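Local coordinates for protein SusD homolog (Bacteroides ovatus, PDB 4F53) that probably binds mucin O-glycans, as a helical TPR-like member of the SusD/RagB family of outer membrane lipoproteins, at residues L33-L38 and P98-L103; Y119-M124 and A157-D162; N315-G320 and K397-Q402; V389-D394 and S407-T412. One frame throughout, in Å; residues are numbered along the deposited sequence.

Interaction 1. Residues L33-L38 and P98-L103; sequences LNLQDL and PDYFNL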
loop_
_atom_site.group_PDB
_atom_site.type_symbol
_atom_site.label_atom_id
_atom_site.label_comp_id
_atom_site.label_asym_id
_atom_site.label_seq_id
_atom_site.Cartn_x
_atom_site.Cartn_y
_atom_site.Cartn_z
ATOM N N LEU A 33 -8.079 -16.408 -11.730
ATOM C CA LEU A 33 -7.087 -16.609 -10.691
ATOM C C LEU A 33 -5.848 -15.728 -10.900
ATOM O O LEU A 33 -5.339 -15.208 -9.911
ATOM C CB LEU A 33 -6.674 -18.094 -10.603
ATOM C CG LEU A 33 -7.556 -19.017 -9.770
ATOM C CD1 LEU A 33 -7.045 -20.442 -9.860
ATOM C CD2 LEU A 33 -7.633 -18.558 -8.302
ATOM N N ASN A 34 -5.358 -15.572 -12.155
ATOM C CA ASN A 34 -4.182 -14.753 -12.436
ATOM C C ASN A 34 -4.540 -13.249 -12.206
ATOM O O ASN A 34 -3.739 -12.498 -11.656
ATOM C CB ASN A 34 -3.661 -15.034 -13.875
ATOM C CG ASN A 34 -3.379 -16.500 -14.246
ATOM O OD1 ASN A 34 -3.269 -17.410 -13.403
ATOM N ND2 ASN A 34 -3.237 -16.768 -15.547
ATOM N N LEU A 35 -5.747 -12.836 -12.621
ATOM C CA LEU A 35 -6.205 -11.452 -12.453
ATOM C C LEU A 35 -6.329 -11.129 -10.978
ATOM O O LEU A 35 -5.885 -10.058 -10.544
ATOM C CB LEU A 35 -7.533 -11.193 -13.186
ATOM C CG LEU A 35 -7.554 -11.414 -14.741
ATOM C CD1 LEU A 35 -8.885 -11.002 -15.307
ATOM C CD2 LEU A 35 -6.426 -10.645 -15.474
ATOM N N GLN A 36 -6.865 -12.083 -10.190
ATOM C CA GLN A 36 -7.026 -11.911 -8.736
ATOM C C GLN A 36 -5.662 -11.717 -8.045
ATOM O O GLN A 36 -5.519 -10.877 -7.155
ATOM C CB GLN A 36 -7.751 -13.121 -8.151
ATOM C CG GLN A 36 -8.096 -12.964 -6.698
ATOM C CD GLN A 36 -8.721 -14.192 -6.120
ATOM O OE1 GLN A 36 -8.066 -15.218 -5.901
ATOM N NE2 GLN A 36 -10.007 -14.107 -5.854
ATOM N N ASP A 37 -4.669 -12.489 -8.474
ATOM C CA ASP A 37 -3.340 -12.466 -7.892
ATOM C C ASP A 37 -2.653 -11.093 -7.997
ATOM O O ASP A 37 -1.953 -10.693 -7.067
ATOM C CB ASP A 37 -2.482 -13.537 -8.586
ATOM C CG ASP A 37 -1.009 -13.505 -8.199
ATOM O OD1 ASP A 37 -0.714 -13.451 -6.991
ATOM O OD2 ASP A 37 -0.165 -13.459 -9.105
ATOM N N LEU A 38 -2.848 -10.385 -9.111
ATOM C CA LEU A 38 -2.151 -9.127 -9.413
ATOM C C LEU A 38 -2.565 -7.944 -8.527
ATOM O O LEU A 38 -1.887 -6.901 -8.573
ATOM C CB LEU A 38 -2.255 -8.775 -10.918
ATOM C CG LEU A 38 -1.461 -9.764 -11.803
ATOM C CD1 LEU A 38 -1.925 -9.718 -13.255
ATOM C CD2 LEU A 38 0.071 -9.581 -11.644
ATOM N N PRO A 98 -3.410 -9.182 -21.218
ATOM C CA PRO A 98 -3.677 -10.313 -22.126
ATOM C C PRO A 98 -4.723 -11.286 -21.539
ATOM O O PRO A 98 -5.652 -11.649 -22.261
ATOM C CB PRO A 98 -2.296 -10.956 -22.309
ATOM C CG PRO A 98 -1.338 -9.851 -22.059
ATOM C CD PRO A 98 -1.965 -9.072 -20.932
ATOM N N ASP A 99 -4.647 -11.612 -20.218
ATOM C CA ASP A 99 -5.616 -12.508 -19.568
ATOM C C ASP A 99 -6.996 -11.863 -19.441
ATOM O O ASP A 99 -8.011 -12.545 -19.620
ATOM C CB ASP A 99 -5.119 -12.961 -18.195
ATOM C CG ASP A 99 -4.053 -14.049 -18.232
ATOM O OD1 ASP A 99 -3.665 -14.474 -19.346
ATOM O OD2 ASP A 99 -3.620 -14.495 -17.149
ATOM N N TYR A 100 -7.033 -10.553 -19.133
ATOM C CA TYR A 100 -8.268 -9.789 -18.999
ATOM C C TYR A 100 -9.052 -9.808 -20.327
ATOM O O TYR A 100 -10.244 -10.144 -20.337
ATOM C CB TYR A 100 -7.957 -8.355 -18.538
ATOM C CG TYR A 100 -9.116 -7.394 -18.612
ATOM C CD1 TYR A 100 -10.069 -7.339 -17.597
ATOM C CD2 TYR A 100 -9.260 -6.527 -19.692
ATOM C CE1 TYR A 100 -11.134 -6.444 -17.655
ATOM C CE2 TYR A 100 -10.326 -5.635 -19.767
ATOM C CZ TYR A 100 -11.264 -5.599 -18.751
ATOM O OH TYR A 100 -12.305 -4.706 -18.838
ATOM N N PHE A 101 -8.384 -9.493 -21.439
ATOM C CA PHE A 101 -9.036 -9.495 -22.756
ATOM C C PHE A 101 -9.463 -10.910 -23.155
ATOM O O PHE A 101 -10.536 -11.082 -23.732
ATOM C CB PHE A 101 -8.110 -8.883 -23.825
ATOM C CG PHE A 101 -7.855 -7.403 -23.638
ATOM C CD1 PHE A 101 -8.913 -6.502 -23.548
ATOM C CD2 PHE A 101 -6.556 -6.901 -23.636
ATOM C CE1 PHE A 101 -8.676 -5.135 -23.390
ATOM C CE2 PHE A 101 -6.323 -5.529 -23.480
ATOM C CZ PHE A 101 -7.382 -4.659 -23.348
ATOM N N ASN A 102 -8.656 -11.921 -22.794
ATOM C CA ASN A 102 -8.945 -13.312 -23.098
ATOM C C ASN A 102 -10.199 -13.784 -22.345
ATOM O O ASN A 102 -11.077 -14.368 -22.984
ATOM C CB ASN A 102 -7.738 -14.193 -22.800
ATOM C CG ASN A 102 -7.817 -15.581 -23.373
ATOM O OD1 ASN A 102 -8.683 -15.912 -24.198
ATOM N ND2 ASN A 102 -6.919 -16.435 -22.931
ATOM N N LEU A 103 -10.295 -13.500 -21.022
ATOM C CA LEU A 103 -11.446 -13.848 -20.170
ATOM C C LEU A 103 -12.747 -13.263 -20.732
ATOM O O LEU A 103 -13.774 -13.939 -20.693
ATOM C CB LEU A 103 -11.234 -13.362 -18.717
ATOM C CG LEU A 103 -12.258 -13.829 -17.660
ATOM C CD1 LEU A 103 -11.605 -14.021 -16.323
ATOM C CD2 LEU A 103 -13.409 -12.841 -17.514
#
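Asn34 and Asp99 meet because each turns its CG away from its own carbonyl carbon and beside its backbone N (chi1 -53° and -77°), so that an amide on helix 25-37 faces a carboxylate on helix 82-106. In the conformer of Asn34 described here, ND2 gives a nearly straight hydrogen bond to Asp99 OD2, 2.8 Å long and with an N-H...O angle of 168°. The acceptor lies in the asparagine's amide plane and is met on its syn side, though the donor stands somewhat out of the carboxylate plane. Behind this polar pair, Leu35 pushes both branches against the second helix. Its CD2 rests beside the backbone, 3.7 Å from Tyr100 N and 3.8 Å from Asp99 CB, and touches Tyr100 CB at 4.1 Å. Its CD1 sits 3.9 Å from Tyr100 CA, at the edge of the tyrosine ring and near its plane. In the conformer of Leu103 described here, the same methyl comes within 4.2 Å of Leu103 CD1, the leucine arriving one turn further along. The tyrosine ring itself runs away from this contact, and its OH is bonded to Glu117 and Lys104. Tyr119 of helix 110-131 touches Leu35 as well, making the leucine part of a three-helix junction; Leu103 reaches Ala116 on that same helix. The chemistry is therefore split: one directional bond, made in one of the two conformers of Asn34, lies at the more exposed rim, while the buried leucine packs against side chains and main chain.

Interaction 2. Residues Y119-M124 and A157-D162; sequences YRIVVM and AKMLED
Met159, a selenomethionine, runs alongside Ile121 in the opposite sense, and each of its atoms finds something on the facing helix. CB starts against Ile121 CG2 at 3.9 Å, and CG lies over the same residue, 4.0 Å from CG2, with CG1 only slightly further off. SE then passes Ile121 O at 4.0 Å. The terminal CE ends beside the next turn, 3.4 Å from Met124 C and 3.6 Å from Met124 CB. With the chain extended beyond CG (chi2 176°), the methyl is carried that far along the helix. Ile121 returns the contact: its CD1 reaches back to Met159 O at 3.5 Å and brushes Asp162 CB. On the flank, Lys158 NZ bonds to Asp162 OD2 in a salt bridge of 2.7 Å, and its CE lies 4.1 Å from Arg120 NH1, the arginine being paired with Glu117 and close to a bound acetate. Tyr136 touches Ile121, Lys158 and Met159, and Leu200 and Met204 of helix 190-207 close over the apolar part. Two near-antiparallel helices, 110-131 and 152-173, packed through buried aliphatic side chains, are typical of the helical TPR-like core of SusD-family proteins.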
loop_
_atom_site.group_PDB
_atom_site.type_symbol
_atom_site.label_atom_id
_atom_site.label_comp_id
_atom_site.label_asym_id
_atom_site.label_seq_id
_atom_site.Cartn_x
_atom_site.Cartn_y
_atom_site.Cartn_z
ATOM N N TYR A 119 -11.009 -6.654 -10.240
ATOM C CA TYR A 119 -9.564 -6.883 -10.147
ATOM C C TYR A 119 -8.829 -5.823 -10.935
ATOM O O TYR A 119 -7.868 -5.266 -10.421
ATOM C CB TYR A 119 -9.184 -8.301 -10.639
ATOM C CG TYR A 119 -9.887 -9.431 -9.906
ATOM C CD1 TYR A 119 -10.293 -9.286 -8.575
ATOM C CD2 TYR A 119 -10.120 -10.653 -10.533
ATOM C CE1 TYR A 119 -10.916 -10.330 -7.892
ATOM C CE2 TYR A 119 -10.764 -11.697 -9.864
ATOM C CZ TYR A 119 -11.139 -11.537 -8.542
ATOM O OH TYR A 119 -11.775 -12.565 -7.899
ATOM N N ARG A 120 -9.327 -5.489 -12.145
ATOM C CA ARG A 120 -8.796 -4.420 -13.001
ATOM C C ARG A 120 -8.768 -3.075 -12.266
ATOM O O ARG A 120 -7.751 -2.397 -12.298
ATOM C CB ARG A 120 -9.641 -4.288 -14.271
ATOM C CG ARG A 120 -8.982 -3.428 -15.307
ATOM C CD ARG A 120 -9.989 -3.085 -16.368
ATOM N NE ARG A 120 -9.391 -2.210 -17.368
ATOM C CZ ARG A 120 -10.083 -1.414 -18.166
ATOM N NH1 ARG A 120 -11.406 -1.368 -18.083
ATOM N NH2 ARG A 120 -9.459 -0.649 -19.048
ATOM N N ILE A 121 -9.884 -2.704 -11.591
ATOM C CA ILE A 121 -9.971 -1.471 -10.812
ATOM C C ILE A 121 -8.884 -1.451 -9.706
ATOM O O ILE A 121 -8.108 -0.506 -9.673
ATOM C CB ILE A 121 -11.401 -1.251 -10.252
ATOM C CG1 ILE A 121 -12.368 -0.979 -11.421
ATOM C CG2 ILE A 121 -11.406 -0.084 -9.241
ATOM C CD1 ILE A 121 -13.856 -1.016 -11.104
ATOM N N VAL A 122 -8.778 -2.508 -8.875
ATOM C CA VAL A 122 -7.799 -2.596 -7.771
ATOM C C VAL A 122 -6.348 -2.529 -8.311
ATOM O O VAL A 122 -5.525 -1.806 -7.743
ATOM C CB VAL A 122 -8.009 -3.876 -6.888
ATOM C CG1 VAL A 122 -6.995 -3.953 -5.744
ATOM C CG2 VAL A 122 -9.433 -3.959 -6.343
ATOM N N VAL A 123 -6.043 -3.269 -9.404
ATOM C CA VAL A 123 -4.698 -3.336 -9.986
ATOM C C VAL A 123 -4.326 -1.986 -10.592
ATOM O O VAL A 123 -3.264 -1.447 -10.296
ATOM C CB VAL A 123 -4.560 -4.487 -11.019
ATOM C CG1 VAL A 123 -3.214 -4.428 -11.743
ATOM C CG2 VAL A 123 -4.734 -5.834 -10.338
HETATM N N MSE A 124 -5.209 -1.434 -11.409
HETATM C CA MSE A 124 -4.942 -0.169 -12.082
HETATM C C MSE A 124 -5.066 1.016 -11.111
HETATM O O MSE A 124 -4.484 2.064 -11.377
HETATM C CB MSE A 124 -5.797 -0.024 -13.353
HETATM C CG MSE A 124 -5.444 -1.100 -14.385
HETATM SE SE MSE A 124 -3.545 -1.044 -14.907
HETATM C CE MSE A 124 -3.188 -2.973 -15.293
ATOM N N ALA A 157 -13.080 8.479 -12.069
ATOM C CA ALA A 157 -14.496 8.601 -12.424
ATOM C C ALA A 157 -15.003 7.338 -13.129
ATOM O O ALA A 157 -16.072 6.843 -12.770
ATOM C CB ALA A 157 -14.734 9.827 -13.292
ATOM N N LYS A 158 -14.229 6.790 -14.091
ATOM C CA LYS A 158 -14.628 5.562 -14.785
ATOM C C LYS A 158 -14.651 4.371 -13.791
ATOM O O LYS A 158 -15.641 3.646 -13.738
ATOM C CB LYS A 158 -13.723 5.270 -15.987
ATOM C CG LYS A 158 -14.104 3.987 -16.693
ATOM C CD LYS A 158 -13.351 3.737 -17.988
ATOM C CE LYS A 158 -13.239 2.253 -18.288
ATOM N NZ LYS A 158 -14.563 1.556 -18.346
HETATM N N MSE A 159 -13.610 4.223 -12.967
HETATM C CA MSE A 159 -13.518 3.167 -11.960
HETATM C C MSE A 159 -14.688 3.196 -10.998
HETATM O O MSE A 159 -15.279 2.147 -10.737
HETATM C CB MSE A 159 -12.213 3.284 -11.138
HETATM C CG MSE A 159 -10.958 2.831 -11.892
HETATM SE SE MSE A 159 -9.394 3.146 -10.761
HETATM C CE MSE A 159 -8.182 2.191 -11.892
ATOM N N LEU A 160 -15.027 4.388 -10.471
ATOM C CA LEU A 160 -16.103 4.538 -9.483
ATOM C C LEU A 160 -17.462 4.218 -10.108
ATOM O O LEU A 160 -18.267 3.521 -9.485
ATOM C CB LEU A 160 -16.092 5.920 -8.802
ATOM C CG LEU A 160 -15.070 6.048 -7.640
ATOM C CD1 LEU A 160 -14.699 7.526 -7.374
ATOM C CD2 LEU A 160 -15.599 5.386 -6.340
ATOM N N GLU A 161 -17.671 4.623 -11.369
ATOM C CA GLU A 161 -18.899 4.354 -12.106
ATOM C C GLU A 161 -19.033 2.844 -12.401
ATOM O O GLU A 161 -20.119 2.283 -12.257
ATOM C CB GLU A 161 -18.899 5.173 -13.393
ATOM C CG GLU A 161 -20.121 4.959 -14.266
ATOM C CD GLU A 161 -20.292 5.958 -15.394
ATOM O OE1 GLU A 161 -19.839 7.116 -15.251
ATOM O OE2 GLU A 161 -20.914 5.588 -16.414
ATOM N N ASP A 162 -17.943 2.200 -12.829
ATOM C CA ASP A 162 -17.944 0.761 -13.094
ATOM C C ASP A 162 -18.107 -0.027 -11.789
ATOM O O ASP A 162 -18.840 -1.023 -11.772
ATOM C CB ASP A 162 -16.671 0.317 -13.857
ATOM C CG ASP A 162 -16.591 0.847 -15.292
ATOM O OD1 ASP A 162 -17.643 1.294 -15.832
ATOM O OD2 ASP A 162 -15.481 0.865 -15.853
#

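Interaction 3. Residues N315-G320 and K397-Q402; sequences NSWSQG and KGQSAQ
Gln402 lays its side-chain amide flat over one face of the Trp317 indole, the two planes only 13° apart, with NE2 3.4 Å from Trp317 CE2. Its CG adds a CH-pi contact over the six-membered ring, 4.1 Å from the centroid. With CG beside the backbone N (chi1 -50°), a bend at chi2 (-53°) folds the glutamine back so that this amide reaches both loops. NE2 donates almost straight to Ser316 OG at 3.0 Å, and through its other hydrogen to Ser400 O at 2.9 Å, both acceptors lying in the amide plane. OE1 in turn accepts from Trp317 N at 2.9 Å, the donor tilted from the carbonyl plane, which leaves the amide unable to flip without losing its bonds. The arrangement joins two beta turns from distant loops: a type I turn from Asn315 to Ser318 and a type II turn from Gln399 to Gln402. Ser400 O also stands over the indole face, while Gln399 OE1 comes to the ring's edge, 3.6 Å from Trp317 CZ3; the amide of Gln399 is also bonded to Thr297 through NE2. Exchanging Trp317 for an alanine removes the indole and is likely to strip the glutamine amide of its flat support and open a gap between the turns. Asn315 packs against Gln402 from another side, with its ND2 held by Tyr404 O. A water bridges Ser316 N to Ala401 O, 2.9 Å from each.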
loop_
_atom_site.group_PDB
_atom_site.type_symbol
_atom_site.label_atom_id
_atom_site.label_comp_id
_atom_site.label_asym_id
_atom_site.label_seq_id
_atom_site.Cartn_x
_atom_site.Cartn_y
_atom_site.Cartn_z
ATOM N N ASN A 315 26.334 -0.427 7.530
ATOM C CA ASN A 315 27.169 -1.043 8.562
ATOM C C ASN A 315 27.090 -2.558 8.296
ATOM O O ASN A 315 26.006 -3.028 7.924
ATOM C CB ASN A 315 26.653 -0.665 9.948
ATOM C CG ASN A 315 27.130 0.673 10.444
ATOM O OD1 ASN A 315 28.270 1.092 10.210
ATOM N ND2 ASN A 315 26.284 1.342 11.202
ATOM N N SER A 316 28.206 -3.299 8.389
ATOM C CA SER A 316 28.228 -4.744 8.062
ATOM C C SER A 316 27.276 -5.618 8.913
ATOM O O SER A 316 27.006 -6.749 8.507
ATOM C CB SER A 316 29.641 -5.316 8.148
ATOM O OG SER A 316 30.120 -5.292 9.481
ATOM N N TRP A 317 26.783 -5.118 10.062
ATOM C CA TRP A 317 25.884 -5.899 10.922
ATOM C C TRP A 317 24.412 -5.528 10.748
ATOM O O TRP A 317 23.578 -6.022 11.507
ATOM C CB TRP A 317 26.282 -5.776 12.408
ATOM C CG TRP A 317 27.670 -6.259 12.732
ATOM C CD1 TRP A 317 28.499 -6.989 11.932
ATOM C CD2 TRP A 317 28.380 -6.042 13.955
ATOM N NE1 TRP A 317 29.700 -7.187 12.553
ATOM C CE2 TRP A 317 29.652 -6.634 13.808
ATOM C CE3 TRP A 317 28.059 -5.419 15.173
ATOM C CZ2 TRP A 317 30.613 -6.615 14.834
ATOM C CZ3 TRP A 317 29.015 -5.380 16.179
ATOM C CH2 TRP A 317 30.276 -5.970 16.006
ATOM N N SER A 318 24.085 -4.725 9.708
ATOM C CA SER A 318 22.731 -4.235 9.385
ATOM C C SER A 318 21.644 -5.308 9.291
ATOM O O SER A 318 20.486 -5.010 9.603
ATOM C CB SER A 318 22.738 -3.449 8.077
ATOM O OG SER A 318 23.497 -2.271 8.254
ATOM N N GLN A 319 21.984 -6.539 8.871
ATOM C CA GLN A 319 20.954 -7.587 8.738
ATOM C C GLN A 319 20.580 -8.181 10.118
ATOM O O GLN A 319 19.607 -8.912 10.209
ATOM C CB GLN A 319 21.351 -8.651 7.718
ATOM C CG GLN A 319 21.537 -8.058 6.309
ATOM C CD GLN A 319 22.023 -9.047 5.276
ATOM O OE1 GLN A 319 22.464 -10.155 5.584
ATOM N NE2 GLN A 319 21.916 -8.681 4.014
ATOM N N GLY A 320 21.264 -7.742 11.178
ATOM C CA GLY A 320 20.928 -8.072 12.554
ATOM C C GLY A 320 19.688 -7.311 13.025
ATOM O O GLY A 320 19.136 -7.629 14.075
ATOM N N LYS A 397 25.703 2.145 16.290
ATOM C CA LYS A 397 26.543 3.320 16.557
ATOM C C LYS A 397 27.644 2.974 17.587
ATOM O O LYS A 397 27.344 2.440 18.659
ATOM C CB LYS A 397 25.697 4.515 17.028
ATOM C CG LYS A 397 26.528 5.769 17.263
ATOM C CD LYS A 397 25.827 6.727 18.191
ATOM C CE LYS A 397 26.692 7.914 18.524
ATOM N NZ LYS A 397 25.932 8.926 19.295
ATOM N N GLY A 398 28.898 3.221 17.205
ATOM C CA GLY A 398 30.061 2.934 18.032
ATOM C C GLY A 398 30.496 1.475 18.120
ATOM O O GLY A 398 31.489 1.183 18.795
ATOM N N GLN A 399 29.761 0.535 17.470
ATOM C CA GLN A 399 30.109 -0.894 17.486
ATOM C C GLN A 399 31.354 -1.174 16.620
ATOM O O GLN A 399 31.733 -0.350 15.786
ATOM C CB GLN A 399 28.926 -1.782 17.046
ATOM C CG GLN A 399 27.761 -1.843 18.039
ATOM C CD GLN A 399 28.110 -2.543 19.342
ATOM O OE1 GLN A 399 28.652 -3.653 19.366
ATOM N NE2 GLN A 399 27.739 -1.943 20.460
ATOM N N SER A 400 31.995 -2.323 16.852
ATOM C CA SER A 400 33.222 -2.749 16.180
ATOM C C SER A 400 33.071 -2.828 14.651
ATOM O O SER A 400 32.209 -3.555 14.144
ATOM C CB SER A 400 33.683 -4.093 16.727
ATOM O OG SER A 400 35.003 -4.352 16.290
ATOM N N ALA A 401 33.931 -2.056 13.925
ATOM C CA ALA A 401 33.995 -1.951 12.457
ATOM C C ALA A 401 32.701 -1.359 11.841
ATOM O O ALA A 401 32.571 -1.349 10.613
ATOM C CB ALA A 401 34.296 -3.315 11.832
ATOM N N GLN A 402 31.765 -0.857 12.688
ATOM C CA GLN A 402 30.497 -0.256 12.269
ATOM C C GLN A 402 30.707 1.242 12.189
ATOM O O GLN A 402 30.580 1.939 13.190
ATOM C CB GLN A 402 29.333 -0.642 13.216
ATOM C CG GLN A 402 29.175 -2.147 13.528
ATOM C CD GLN A 402 29.102 -3.025 12.319
ATOM O OE1 GLN A 402 28.098 -3.063 11.617
ATOM N NE2 GLN A 402 30.178 -3.739 12.038
HETATM O O HOH W 1 30.759 -1.848 8.433
#

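Interaction 4. Residues V389-D394 and S407-T412; sequences VEAYKD and SGAINT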
loop_
_atom_site.group_PDB
_atom_site.type_symbol
_atom_site.label_atom_id
_atom_site.label_comp_id
_atom_site.label_asym_id
_atom_site.label_seq_id
_atom_site.Cartn_x
_atom_site.Cartn_y
_atom_site.Cartn_z
ATOM N N VAL A 389 6.576 9.048 20.940
ATOM C CA VAL A 389 7.628 8.601 20.016
ATOM C C VAL A 389 8.926 9.279 20.370
ATOM O O VAL A 389 8.991 10.499 20.445
ATOM C CB VAL A 389 7.257 8.797 18.523
ATOM C CG1 VAL A 389 8.422 8.437 17.603
ATOM C CG2 VAL A 389 6.025 7.978 18.160
ATOM N N GLU A 390 9.952 8.484 20.610
ATOM C CA GLU A 390 11.288 8.966 20.946
ATOM C C GLU A 390 12.188 8.895 19.713
ATOM O O GLU A 390 11.820 8.285 18.700
ATOM C CB GLU A 390 11.859 8.132 22.110
ATOM C CG GLU A 390 11.570 8.787 23.442
ATOM C CD GLU A 390 10.947 7.906 24.506
ATOM O OE1 GLU A 390 11.511 6.823 24.792
ATOM O OE2 GLU A 390 9.936 8.342 25.108
ATOM N N ALA A 391 13.361 9.517 19.810
ATOM C CA ALA A 391 14.389 9.563 18.777
ATOM C C ALA A 391 14.889 8.152 18.416
ATOM O O ALA A 391 14.965 7.287 19.285
ATOM C CB ALA A 391 15.562 10.410 19.266
ATOM N N TYR A 392 15.251 7.933 17.160
ATOM C CA TYR A 392 15.817 6.658 16.757
ATOM C C TYR A 392 17.320 6.641 17.066
ATOM O O TYR A 392 18.074 7.477 16.566
ATOM C CB TYR A 392 15.543 6.389 15.259
ATOM C CG TYR A 392 16.265 5.179 14.723
ATOM C CD1 TYR A 392 15.943 3.895 15.167
ATOM C CD2 TYR A 392 17.278 5.311 13.778
ATOM C CE1 TYR A 392 16.629 2.771 14.695
ATOM C CE2 TYR A 392 17.950 4.196 13.279
ATOM C CZ TYR A 392 17.628 2.929 13.748
ATOM O OH TYR A 392 18.263 1.837 13.214
ATOM N N LYS A 393 17.740 5.725 17.946
ATOM C CA LYS A 393 19.151 5.556 18.298
ATOM C C LYS A 393 19.668 4.349 17.522
ATOM O O LYS A 393 19.235 3.236 17.818
ATOM C CB LYS A 393 19.337 5.373 19.817
ATOM C CG LYS A 393 19.001 6.608 20.656
ATOM C CD LYS A 393 18.893 6.282 22.161
ATOM C CE LYS A 393 20.204 6.315 22.927
ATOM N NZ LYS A 393 20.028 5.939 24.359
ATOM N N ASP A 394 20.522 4.559 16.479
ATOM C CA ASP A 394 21.097 3.456 15.695
ATOM C C ASP A 394 21.820 2.452 16.666
ATOM O O ASP A 394 22.795 2.827 17.319
ATOM C CB ASP A 394 22.060 3.975 14.588
ATOM C CG ASP A 394 22.615 2.923 13.621
ATOM O OD1 ASP A 394 22.550 1.703 13.944
ATOM O OD2 ASP A 394 23.146 3.314 12.565
ATOM N N SER A 407 21.186 7.237 13.163
ATOM C CA SER A 407 20.264 7.785 14.161
ATOM C C SER A 407 19.506 8.995 13.573
ATOM O O SER A 407 20.037 9.722 12.729
ATOM C CB SER A 407 21.028 8.220 15.410
ATOM O OG SER A 407 21.784 7.171 15.994
ATOM N N GLY A 408 18.290 9.206 14.032
ATOM C CA GLY A 408 17.466 10.319 13.593
ATOM C C GLY A 408 16.277 10.473 14.509
ATOM O O GLY A 408 16.226 9.836 15.564
ATOM N N ALA A 409 15.318 11.330 14.137
ATOM C CA ALA A 409 14.155 11.519 14.989
ATOM C C ALA A 409 12.918 11.807 14.195
ATOM O O ALA A 409 12.980 12.545 13.212
ATOM C CB ALA A 409 14.399 12.646 15.975
ATOM N N ILE A 410 11.796 11.186 14.604
ATOM C CA ILE A 410 10.470 11.437 14.042
ATOM C C ILE A 410 9.897 12.602 14.851
ATOM O O ILE A 410 9.844 12.532 16.083
ATOM C CB ILE A 410 9.538 10.192 14.026
ATOM C CG1 ILE A 410 10.101 9.083 13.101
ATOM C CG2 ILE A 410 8.120 10.608 13.588
ATOM C CD1 ILE A 410 9.614 7.718 13.376
ATOM N N ASN A 411 9.514 13.675 14.191
ATOM C CA ASN A 411 8.983 14.809 14.942
ATOM C C ASN A 411 7.454 14.746 14.985
ATOM O O ASN A 411 6.776 15.211 14.058
ATOM C CB ASN A 411 9.510 16.126 14.362
ATOM C CG ASN A 411 11.039 16.187 14.391
ATOM O OD1 ASN A 411 11.699 16.019 15.442
ATOM N ND2 ASN A 411 11.639 16.362 13.217
ATOM N N THR A 412 6.916 14.115 16.043
ATOM C CA THR A 412 5.461 13.965 16.227
ATOM C C THR A 412 5.138 13.788 17.699
ATOM O O THR A 412 5.927 13.191 18.424
ATOM C CB THR A 412 4.881 12.764 15.394
ATOM O OG1 THR A 412 3.485 12.730 15.611
ATOM C CG2 THR A 412 5.413 11.385 15.843
HETATM O O HOH W 2 4.524 10.553 19.940
HETATM O O HOH W 3 12.049 8.502 16.071
#
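Tyr392 and Gly408 form a single antiparallel beta bridge, a hydrogen-bonded pair, where two strand-like runs of one long loop lie side by side. This is the tight end of the contact. Tyr392 N donates to Gly408 O at 2.7 Å, and Gly408 N answers to Tyr392 O at 3.1 Å. Next to the bridge the exposed Ala391 and Ala409 draw close enough for their CB methyls to touch. With CG anti to the backbone N (chi1 172°), the tyrosine ring swings along the partner chain, putting CD2 3.9 Å from Ser407 CA; the ring continues onto Val303 and Ala265. On the other side of the bridge, Ser407 OG accepts from Asp394 N at 2.9 Å and is also bonded to Asp405, while the carboxylate of Asp394 takes the backbone N of Tyr406 and of Leu396. Replacing Ser407 with an alanine is likely to leave Asp394 N without this acceptor and Asp405 without its hydroxyl mate, freeing this end of the pairing to shift. From Glu390 and Ile410 onward the chains separate and water takes over. One water joins Glu390 O to Ile410 N, doing the work that a direct backbone bond does at Tyr392; another is held by Val389 N and only weakly by Thr412 O. Even here one side stays apolar: Val389, Ile410 and Thr412 all lean on Tyr270 of helix 265-273, and the OG1 of Thr412 is bonded to Glu428. Val389 CG1 lies 4.1 Å from Ile410 CB, and Val389 CB 4.2 Å from Thr412 CG2.

In the fold
From the N terminus, interaction 1 closes first, bringing helix 82-106 back onto helix 25-37. Interaction 2 follows in series, joining the next helix, 110-131, to helix 152-173. The two touch: Tyr119 meets Gln36 in a probable, weak hydrogen bond and Tyr100 packs on Arg120, so one helical bundle holds both. The chain then crosses to the side of the molecule opposite interaction 2, where interactions 3 and 4 lie, about 39 Å from the centre of interaction 2 to that of interaction 4. Here the segments alternate, 315-320, 389-394, 397-402, 407-412, so the two loops cross rather than nest. Interaction 4 closes a short excursion carrying segment 397-402, which interaction 3 ties to the distant 315-320 loop.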